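Local coordinates for protein phosphatidylinositide phosphatase SAC2 (Homo sapiens, PDB 4XUU) that removes the 4-phosphate mainly from phosphatidylinositol 4-phosphate, probably in endocytic recycling, and is represented here by its pleckstrin-homology-like hSac2 domain, at residues I33-S38 with P88-F93; E82-G87 with M101-R106; G112-L117 with K160-H165. All blocks are in the same frame, centred on the assembly; numbering follows the deposited sequence.

Contact 1: residues I33-S38 with P88-F93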
loop_
_atom_site.group_PDB
_atom_site.type_symbol
_atom_site.label_atom_id
_atom_site.label_comp_id
_atom_site.label_asym_id
_atom_site.label_seq_id
_atom_site.Cartn_x
_atom_site.Cartn_y
_atom_site.Cartn_z
ATOM N N ILE A 33 15.519 -6.001 -13.103
ATOM C CA ILE A 33 15.850 -5.702 -14.488
ATOM C C ILE A 33 16.039 -4.198 -14.632
ATOM O O ILE A 33 15.305 -3.421 -14.027
ATOM C CB ILE A 33 14.739 -6.208 -15.447
ATOM C CG1 ILE A 33 14.644 -7.737 -15.394
ATOM C CG2 ILE A 33 14.983 -5.743 -16.890
ATOM C CD1 ILE A 33 13.363 -8.296 -15.983
ATOM N N ASP A 34 17.042 -3.803 -15.417
ATOM C CA ASP A 34 17.290 -2.406 -15.765
ATOM C C ASP A 34 16.118 -1.865 -16.580
ATOM O O ASP A 34 15.726 -2.456 -17.583
ATOM C CB ASP A 34 18.597 -2.294 -16.559
ATOM C CG ASP A 34 19.006 -0.851 -16.852
ATOM O OD1 ASP A 34 18.546 0.085 -16.170
ATOM O OD2 ASP A 34 19.822 -0.654 -17.775
ATOM N N CYS A 35 15.565 -0.744 -16.133
ATOM C CA CYS A 35 14.348 -0.183 -16.718
ATOM C C CYS A 35 14.610 0.964 -17.700
ATOM O O CYS A 35 13.809 1.195 -18.608
ATOM C CB CYS A 35 13.373 0.247 -15.612
ATOM S SG CYS A 35 11.992 1.266 -16.177
ATOM N N ASP A 36 15.721 1.676 -17.522
ATOM C CA ASP A 36 16.086 2.776 -18.420
ATOM C C ASP A 36 16.607 2.300 -19.779
ATOM O O ASP A 36 17.325 1.298 -19.851
ATOM C CB ASP A 36 17.108 3.707 -17.762
ATOM C CG ASP A 36 16.469 4.961 -17.178
ATOM O OD1 ASP A 36 15.708 5.647 -17.898
ATOM O OD2 ASP A 36 16.744 5.272 -16.000
ATOM N N PRO A 37 16.241 3.017 -20.863
ATOM C CA PRO A 37 16.772 2.699 -22.192
ATOM C C PRO A 37 18.292 2.844 -22.229
ATOM O O PRO A 37 18.819 3.930 -21.973
ATOM C CB PRO A 37 16.107 3.741 -23.102
ATOM C CG PRO A 37 14.883 4.166 -22.366
ATOM C CD PRO A 37 15.256 4.114 -20.916
ATOM N N SER A 38 18.978 1.741 -22.520
ATOM C CA SER A 38 20.437 1.718 -22.588
ATOM C C SER A 38 20.888 1.935 -24.032
ATOM O O SER A 38 20.203 1.517 -24.971
ATOM C CB SER A 38 20.980 0.400 -22.028
ATOM O OG SER A 38 22.305 0.553 -21.551
ATOM N N PRO A 88 5.192 5.083 -13.370
ATOM C CA PRO A 88 5.206 4.468 -14.696
ATOM C C PRO A 88 6.529 4.698 -15.421
ATOM O O PRO A 88 7.118 5.777 -15.309
ATOM C CB PRO A 88 4.067 5.187 -15.426
ATOM C CG PRO A 88 3.173 5.668 -14.345
ATOM C CD PRO A 88 4.084 6.045 -13.228
ATOM N N GLU A 89 6.979 3.679 -16.149
ATOM C CA GLU A 89 8.238 3.725 -16.903
ATOM C C GLU A 89 8.342 4.925 -17.852
ATOM O O GLU A 89 7.355 5.303 -18.492
ATOM C CB GLU A 89 8.462 2.419 -17.681
ATOM C CG GLU A 89 7.263 1.941 -18.490
ATOM C CD GLU A 89 7.650 1.158 -19.731
ATOM O OE1 GLU A 89 6.735 0.742 -20.476
ATOM O OE2 GLU A 89 8.861 0.966 -19.979
ATOM N N PRO A 90 9.543 5.532 -17.932
ATOM C CA PRO A 90 9.787 6.639 -18.859
ATOM C C PRO A 90 9.886 6.171 -20.315
ATOM O O PRO A 90 10.990 6.037 -20.853
ATOM C CB PRO A 90 11.129 7.210 -18.378
ATOM C CG PRO A 90 11.807 6.072 -17.696
ATOM C CD PRO A 90 10.703 5.285 -17.050
ATOM N N THR A 91 8.737 5.923 -20.942
ATOM C CA THR A 91 8.704 5.509 -22.344
ATOM C C THR A 91 8.924 6.694 -23.271
ATOM O O THR A 91 8.410 7.791 -23.031
ATOM C CB THR A 91 7.382 4.814 -22.730
ATOM O OG1 THR A 91 6.277 5.496 -22.124
ATOM C CG2 THR A 91 7.393 3.367 -22.288
ATOM N N LEU A 92 9.685 6.463 -24.336
ATOM C CA LEU A 92 9.994 7.513 -25.299
ATOM C C LEU A 92 8.803 7.832 -26.208
ATOM O O LEU A 92 8.761 8.896 -26.830
ATOM C CB LEU A 92 11.252 7.151 -26.098
ATOM C CG LEU A 92 12.532 7.027 -25.252
ATOM C CD1 LEU A 92 13.547 6.082 -25.879
ATOM C CD2 LEU A 92 13.159 8.393 -24.979
ATOM N N PHE A 93 7.841 6.910 -26.270
ATOM C CA PHE A 93 6.550 7.150 -26.925
ATOM C C PHE A 93 5.489 6.152 -26.441
ATOM O O PHE A 93 5.817 5.033 -26.035
ATOM C CB PHE A 93 6.682 7.092 -28.457
ATOM C CG PHE A 93 6.011 5.902 -29.086
ATOM C CD1 PHE A 93 6.669 4.681 -29.176
ATOM C CD2 PHE A 93 4.713 6.005 -29.587
ATOM C CE1 PHE A 93 6.043 3.580 -29.751
ATOM C CE2 PHE A 93 4.078 4.908 -30.154
ATOM C CZ PHE A 93 4.745 3.695 -30.243
#

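Contact 2: residues E82-G87 with M101-R106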
loop_
_atom_site.group_PDB
_atom_site.type_symbol
_atom_site.label_atom_id
_atom_site.label_comp_id
_atom_site.label_asym_id
_atom_site.label_seq_id
_atom_site.Cartn_x
_atom_site.Cartn_y
_atom_site.Cartn_z
ATOM N N GLU A 82 19.679 9.287 -1.687
ATOM C CA GLU A 82 18.917 10.514 -1.424
ATOM C C GLU A 82 17.414 10.285 -1.295
ATOM O O GLU A 82 16.796 10.728 -0.328
ATOM C CB GLU A 82 19.166 11.560 -2.516
ATOM C CG GLU A 82 20.626 11.925 -2.757
ATOM C CD GLU A 82 20.797 12.934 -3.890
ATOM O OE1 GLU A 82 19.922 12.985 -4.788
ATOM O OE2 GLU A 82 21.807 13.677 -3.884
ATOM N N LYS A 83 16.835 9.610 -2.286
ATOM C CA LYS A 83 15.390 9.424 -2.374
ATOM C C LYS A 83 15.047 8.285 -3.326
ATOM O O LYS A 83 15.888 7.854 -4.117
ATOM C CB LYS A 83 14.701 10.718 -2.828
ATOM C CG LYS A 83 15.180 11.252 -4.168
ATOM C CD LYS A 83 14.448 12.515 -4.569
ATOM C CE LYS A 83 14.868 12.947 -5.964
ATOM N NZ LYS A 83 14.068 14.096 -6.465
ATOM N N ILE A 84 13.810 7.800 -3.235
ATOM C CA ILE A 84 13.296 6.801 -4.161
ATOM C C ILE A 84 12.030 7.316 -4.844
ATOM O O ILE A 84 11.129 7.838 -4.187
ATOM C CB ILE A 84 13.001 5.449 -3.452
ATOM C CG1 ILE A 84 14.269 4.895 -2.791
ATOM C CG2 ILE A 84 12.435 4.437 -4.438
ATOM C CD1 ILE A 84 14.036 3.705 -1.890
ATOM N N GLU A 85 11.971 7.163 -6.163
ATOM C CA GLU A 85 10.771 7.500 -6.922
ATOM C C GLU A 85 10.156 6.244 -7.521
ATOM O O GLU A 85 10.874 5.405 -8.063
ATOM C CB GLU A 85 11.104 8.485 -8.036
ATOM C CG GLU A 85 11.609 9.831 -7.561
ATOM C CD GLU A 85 11.918 10.758 -8.710
ATOM O OE1 GLU A 85 12.506 10.296 -9.713
ATOM O OE2 GLU A 85 11.570 11.955 -8.615
ATOM N N ILE A 86 8.836 6.109 -7.412
ATOM C CA ILE A 86 8.125 4.973 -8.002
ATOM C C ILE A 86 6.955 5.429 -8.878
ATOM O O ILE A 86 5.985 6.022 -8.391
ATOM C CB ILE A 86 7.631 3.958 -6.934
ATOM C CG1 ILE A 86 8.820 3.313 -6.212
ATOM C CG2 ILE A 86 6.762 2.876 -7.579
ATOM C CD1 ILE A 86 8.444 2.435 -5.030
ATOM N N GLY A 87 7.052 5.143 -10.170
ATOM C CA GLY A 87 5.998 5.500 -11.108
ATOM C C GLY A 87 6.099 4.765 -12.426
ATOM O O GLY A 87 6.980 3.922 -12.599
HETATM N N MSE A 101 11.303 1.696 -10.439
HETATM C CA MSE A 101 11.812 2.241 -9.199
HETATM C C MSE A 101 13.133 2.944 -9.469
HETATM O O MSE A 101 14.072 2.345 -10.003
HETATM C CB MSE A 101 12.017 1.115 -8.196
HETATM C CG MSE A 101 12.412 1.579 -6.817
HETATM SE SE MSE A 101 12.892 0.059 -5.715
HETATM C CE MSE A 101 13.457 0.995 -4.142
ATOM N N ARG A 102 13.200 4.213 -9.093
ATOM C CA ARG A 102 14.373 5.028 -9.343
ATOM C C ARG A 102 15.089 5.386 -8.039
ATOM O O ARG A 102 14.521 6.042 -7.165
ATOM C CB ARG A 102 13.961 6.278 -10.117
ATOM C CG ARG A 102 15.101 7.117 -10.628
ATOM C CD ARG A 102 14.627 8.006 -11.751
ATOM N NE ARG A 102 14.663 7.318 -13.038
ATOM C CZ ARG A 102 14.213 7.830 -14.181
ATOM N NH1 ARG A 102 13.671 9.044 -14.214
ATOM N NH2 ARG A 102 14.299 7.119 -15.298
ATOM N N LEU A 103 16.335 4.940 -7.923
ATOM C CA LEU A 103 17.163 5.170 -6.743
ATOM C C LEU A 103 18.171 6.276 -7.020
ATOM O O LEU A 103 19.153 6.063 -7.733
ATOM C CB LEU A 103 17.909 3.886 -6.349
ATOM C CG LEU A 103 17.149 2.560 -6.218
ATOM C CD1 LEU A 103 18.117 1.404 -6.020
ATOM C CD2 LEU A 103 16.149 2.604 -5.084
ATOM N N HIS A 104 17.922 7.456 -6.459
ATOM C CA HIS A 104 18.806 8.607 -6.645
ATOM C C HIS A 104 19.927 8.580 -5.612
ATOM O O HIS A 104 19.671 8.569 -4.411
ATOM C CB HIS A 104 18.023 9.918 -6.534
ATOM C CG HIS A 104 16.950 10.077 -7.566
ATOM N ND1 HIS A 104 17.105 10.866 -8.686
ATOM C CD2 HIS A 104 15.704 9.554 -7.645
ATOM C CE1 HIS A 104 16.002 10.818 -9.413
ATOM N NE2 HIS A 104 15.136 10.031 -8.801
ATOM N N TYR A 105 21.169 8.567 -6.082
ATOM C CA TYR A 105 22.312 8.539 -5.177
ATOM C C TYR A 105 23.312 9.666 -5.424
ATOM O O TYR A 105 23.436 10.185 -6.541
ATOM C CB TYR A 105 22.996 7.165 -5.187
ATOM C CG TYR A 105 23.755 6.800 -6.450
ATOM C CD1 TYR A 105 23.116 6.153 -7.510
ATOM C CD2 TYR A 105 25.119 7.073 -6.570
ATOM C CE1 TYR A 105 23.812 5.803 -8.666
ATOM C CE2 TYR A 105 25.827 6.727 -7.719
ATOM C CZ TYR A 105 25.167 6.092 -8.762
ATOM O OH TYR A 105 25.862 5.752 -9.898
ATOM N N ARG A 106 24.012 10.044 -4.359
ATOM C CA ARG A 106 25.027 11.078 -4.423
ATOM C C ARG A 106 26.389 10.423 -4.629
ATOM O O ARG A 106 26.733 9.452 -3.946
ATOM C CB ARG A 106 25.004 11.923 -3.150
ATOM C CG ARG A 106 25.813 13.201 -3.242
ATOM C CD ARG A 106 25.542 14.115 -2.060
ATOM N NE ARG A 106 24.322 14.901 -2.235
ATOM C CZ ARG A 106 24.297 16.175 -2.623
ATOM N NH1 ARG A 106 25.426 16.824 -2.882
ATOM N NH2 ARG A 106 23.137 16.806 -2.750
#

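Contact 3: residues G112-L117 with K160-H165. Unlike the reference sequence in segment 160-165: Ala161 (reference Ser).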
loop_
_atom_site.group_PDB
_atom_site.type_symbol
_atom_site.label_atom_id
_atom_site.label_comp_id
_atom_site.label_asym_id
_atom_site.label_seq_id
_atom_site.Cartn_x
_atom_site.Cartn_y
_atom_site.Cartn_z
ATOM N N GLY A 112 22.405 13.647 -9.527
ATOM C CA GLY A 112 22.053 13.399 -10.921
ATOM C C GLY A 112 22.395 11.978 -11.330
ATOM O O GLY A 112 22.381 11.643 -12.517
ATOM N N TYR A 113 22.714 11.150 -10.337
ATOM C CA TYR A 113 22.997 9.735 -10.549
ATOM C C TYR A 113 21.824 8.899 -10.052
ATOM O O TYR A 113 21.367 9.075 -8.912
ATOM C CB TYR A 113 24.258 9.314 -9.790
ATOM C CG TYR A 113 25.539 9.968 -10.247
ATOM C CD1 TYR A 113 26.312 9.405 -11.263
ATOM C CD2 TYR A 113 25.996 11.138 -9.643
ATOM C CE1 TYR A 113 27.502 10.000 -11.675
ATOM C CE2 TYR A 113 27.180 11.739 -10.050
ATOM C CZ TYR A 113 27.924 11.166 -11.065
ATOM O OH TYR A 113 29.095 11.766 -11.464
ATOM N N PHE A 114 21.339 7.990 -10.896
ATOM C CA PHE A 114 20.237 7.111 -10.501
ATOM C C PHE A 114 20.173 5.777 -11.232
ATOM O O PHE A 114 20.554 5.665 -12.397
ATOM C CB PHE A 114 18.874 7.831 -10.557
ATOM C CG PHE A 114 18.579 8.516 -11.866
ATOM C CD1 PHE A 114 18.049 7.806 -12.939
ATOM C CD2 PHE A 114 18.793 9.886 -12.010
ATOM C CE1 PHE A 114 17.755 8.446 -14.149
ATOM C CE2 PHE A 114 18.503 10.537 -13.213
ATOM C CZ PHE A 114 17.983 9.816 -14.284
ATOM N N HIS A 115 19.692 4.771 -10.513
ATOM C CA HIS A 115 19.405 3.462 -11.073
ATOM C C HIS A 115 17.907 3.353 -11.257
ATOM O O HIS A 115 17.145 3.700 -10.361
ATOM C CB HIS A 115 19.870 2.364 -10.127
ATOM C CG HIS A 115 21.334 2.403 -9.833
ATOM N ND1 HIS A 115 22.288 2.071 -10.771
ATOM C CD2 HIS A 115 22.009 2.731 -8.706
ATOM C CE1 HIS A 115 23.488 2.195 -10.236
ATOM N NE2 HIS A 115 23.347 2.589 -8.982
ATOM N N THR A 116 17.483 2.874 -12.420
ATOM C CA THR A 116 16.061 2.693 -12.682
ATOM C C THR A 116 15.776 1.219 -12.924
ATOM O O THR A 116 16.197 0.645 -13.935
ATOM C CB THR A 116 15.579 3.557 -13.855
ATOM O OG1 THR A 116 16.079 4.892 -13.699
ATOM C CG2 THR A 116 14.059 3.598 -13.898
ATOM N N LEU A 117 15.061 0.617 -11.976
ATOM C CA LEU A 117 14.904 -0.827 -11.934
ATOM C C LEU A 117 13.441 -1.243 -11.923
ATOM O O LEU A 117 12.576 -0.484 -11.491
ATOM C CB LEU A 117 15.628 -1.390 -10.704
ATOM C CG LEU A 117 17.063 -0.899 -10.481
ATOM C CD1 LEU A 117 17.575 -1.272 -9.092
ATOM C CD2 LEU A 117 18.012 -1.401 -11.571
ATOM N N LYS A 160 14.614 11.392 -18.781
ATOM C CA LYS A 160 16.036 11.731 -18.845
ATOM C C LYS A 160 16.915 10.561 -18.418
ATOM O O LYS A 160 16.471 9.668 -17.696
ATOM C CB LYS A 160 16.350 12.982 -18.011
ATOM C CG LYS A 160 15.900 12.930 -16.546
ATOM C CD LYS A 160 16.056 14.289 -15.866
ATOM C CE LYS A 160 15.048 15.308 -16.400
ATOM N NZ LYS A 160 15.391 16.708 -16.014
ATOM N N ALA A 161 18.160 10.572 -18.885
ATOM C CA ALA A 161 19.130 9.550 -18.527
ATOM C C ALA A 161 19.948 9.981 -17.315
ATOM O O ALA A 161 20.115 11.173 -17.056
ATOM C CB ALA A 161 20.040 9.243 -19.709
ATOM N N SER A 162 20.443 9.000 -16.570
ATOM C CA SER A 162 21.352 9.253 -15.462
ATOM C C SER A 162 22.738 9.622 -15.976
ATOM O O SER A 162 23.095 9.284 -17.106
ATOM C CB SER A 162 21.452 8.015 -14.571
ATOM O OG SER A 162 22.589 8.081 -13.728
ATOM N N LYS A 163 23.508 10.316 -15.140
ATOM C CA LYS A 163 24.940 10.489 -15.373
ATOM C C LYS A 163 25.579 9.102 -15.405
ATOM O O LYS A 163 25.129 8.207 -14.686
ATOM C CB LYS A 163 25.578 11.325 -14.264
ATOM C CG LYS A 163 25.201 12.792 -14.257
ATOM C CD LYS A 163 26.053 13.556 -13.252
ATOM C CE LYS A 163 25.809 15.057 -13.322
ATOM N NZ LYS A 163 24.496 15.442 -12.736
ATOM N N PRO A 164 26.620 8.908 -16.239
ATOM C CA PRO A 164 27.243 7.583 -16.334
ATOM C C PRO A 164 27.674 7.033 -14.973
ATOM O O PRO A 164 28.291 7.749 -14.182
ATOM C CB PRO A 164 28.466 7.825 -17.236
ATOM C CG PRO A 164 28.628 9.309 -17.309
ATOM C CD PRO A 164 27.261 9.875 -17.147
ATOM N N HIS A 165 27.322 5.777 -14.704
ATOM C CA HIS A 165 27.714 5.119 -13.463
ATOM C C HIS A 165 29.169 4.683 -13.531
ATOM O O HIS A 165 29.657 4.261 -14.580
ATOM C CB HIS A 165 26.849 3.889 -13.181
ATOM C CG HIS A 165 25.378 4.153 -13.197
ATOM N ND1 HIS A 165 24.737 4.866 -12.209
ATOM C CD2 HIS A 165 24.415 3.772 -14.070
ATOM C CE1 HIS A 165 23.446 4.925 -12.478
ATOM N NE2 HIS A 165 23.224 4.269 -13.603
#

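Contact 1: residues I33-S38 with P88-F93
In the pleckstrin-homology-like hSac2 domain, two loops meet at the sheet's end: the one leaving strand 26-34 brings Cys35, Asp36 and Pro37 against Glu89, Pro90 and Leu92 of the one following strand 81-88. Cys35 is the anchor. Its SG is disulfide-bonded to Cys100 on strand 99-107, the strand paired with 81-88, so the first loop is tied covalently to the hairpin from which the second emerges. With SG anti to the backbone N (chi1 168°), the sulfur lies 4.0 Å from Glu89 CB and 4.3 Å from Pro90 CD. The Glu89 carboxylate is engaged within its own loop, where OE1 takes the backbone N of Lys97. Pro90 is the centre of an inverse gamma turn, closed by a weak bond from Thr91 N to Glu89 O. The Asp36 side chain crosses the Pro90 ring at about a right angle, OD1 coming within 3.9 Å of Pro90 CG, while OD2 is held by a salt bridge to Arg102 and a hydrogen bond with Thr116 OG1. No hydrogen bond spans the two loops, and van der Waals contact does the joining. At the exposed end Pro37 CG rests 4.2 Å from Leu92 CD1.

Contact 2: residues E82-G87 with M101-R106
Lys83 lays its aliphatic chain over one face of the His104 ring, with CE 3.9 Å from the ring centroid and only 9° off the normal, a CH-pi contact. CG starts out between the backbone N and the carbonyl carbon (chi1 58°), and the extended chain then carries CE across the ring. At the edge of the same ring Glu85 OE1 accepts the NE2 proton at 2.8 Å. The carboxylate stands almost perpendicular to the imidazole, so NE2 meets OE1 from above the carboxylate plane although OE1 itself lies near the ring plane. Face and edge contacts together should fix the rotation of the ring. Behind them the backbones form an antiparallel hairpin: Glu85 and Arg102 are a hydrogen-bonded pair, Glu85 N giving to Arg102 O at 3.0 Å and Arg102 N to Glu85 O at 2.8 Å. At the exposed end, Glu82 OE2 and Arg106 NE make a salt bridge at 3.2 Å, its hydrogen bond weak and bent. The opposite face of the hairpin is apolar. There the selenomethionine Met101 puts CE 3.6 Å from Ile84 CD1 and CG against Ile86 CG1, while Leu103 CD2 lies 3.7 Å from Ile84 CG1. Helix 129-145 covers this side, with Ala136 touching both Ile84 and Met101; strand 152-154 pairs with the outer edge of 81-88, and strand 110-119 flanks 99-107.

Contact 3: residues G112-L117 with K160-H165
Strand 110-119 of the pleckstrin-homology-like sheet receives a C-terminal loop across it, and Ser162 sits at the tight centre. Its CB stands over the middle of the Phe114 ring, 3.7 Å from the centroid and 9° off the normal, while Lys160 O meets the edge of that ring. Ser162 OG serves as both acceptor and donor: it takes the N-H of Phe114 at 3.1 Å in a nearly straight bond and gives its own proton to Lys163 O, within the loop, at 2.7 Å. A backbone-to-backbone bond, Lys163 N to Gly112 O at 3.1 Å, pins the loop where it crosses the start of the strand. Phe114 turns its ring under the serine because CG sits between the backbone N and carbonyl carbon (chi1 52°). Replacing Phe114 by an alanine would probably open a gap beneath Ser162 CB and leave the loop held there mainly by its polar bonds.

The solvent side is looser. Lys163 crosses the Tyr113 ring at about a right angle, its CB over one face but displaced toward the rim near CE1, a CH-pi contact made by an exposed chain; its NZ is bonded to Ser111 O, and any cation-pi attraction to the tyrosine is long and weak at most. At His165 the contact becomes close again. His165 ND1 bonds to Tyr105 OH and His115 ND1 to Tyr62 OH, and between these anchors the two imidazoles form an offset stack, planes 16° apart and centroids of the His115 and His165 rings separated by 4.3 Å.

All three contacts gather on one sheet, in which strands 26-34, 110-119, 99-107 and 81-88 run side by side. Contacts 1 and 2 have centres about 14 Å apart and alternate along the chain; contact 3 opens only after both have closed, its centre about 11 Å from that of contact 1 and 10 Å from that of contact 2. Backbone bonds between neighbouring strands link them: Cys35 N with Thr116 O joins contact 1 to contact 3, and Met101 N with Leu117 O joins contact 2 to contact 3. The loop after strand 152-154 is thus fastened to the central strands 110-119 and 99-107 of the hSac2 domain. No neighbouring subunit touches any of the three.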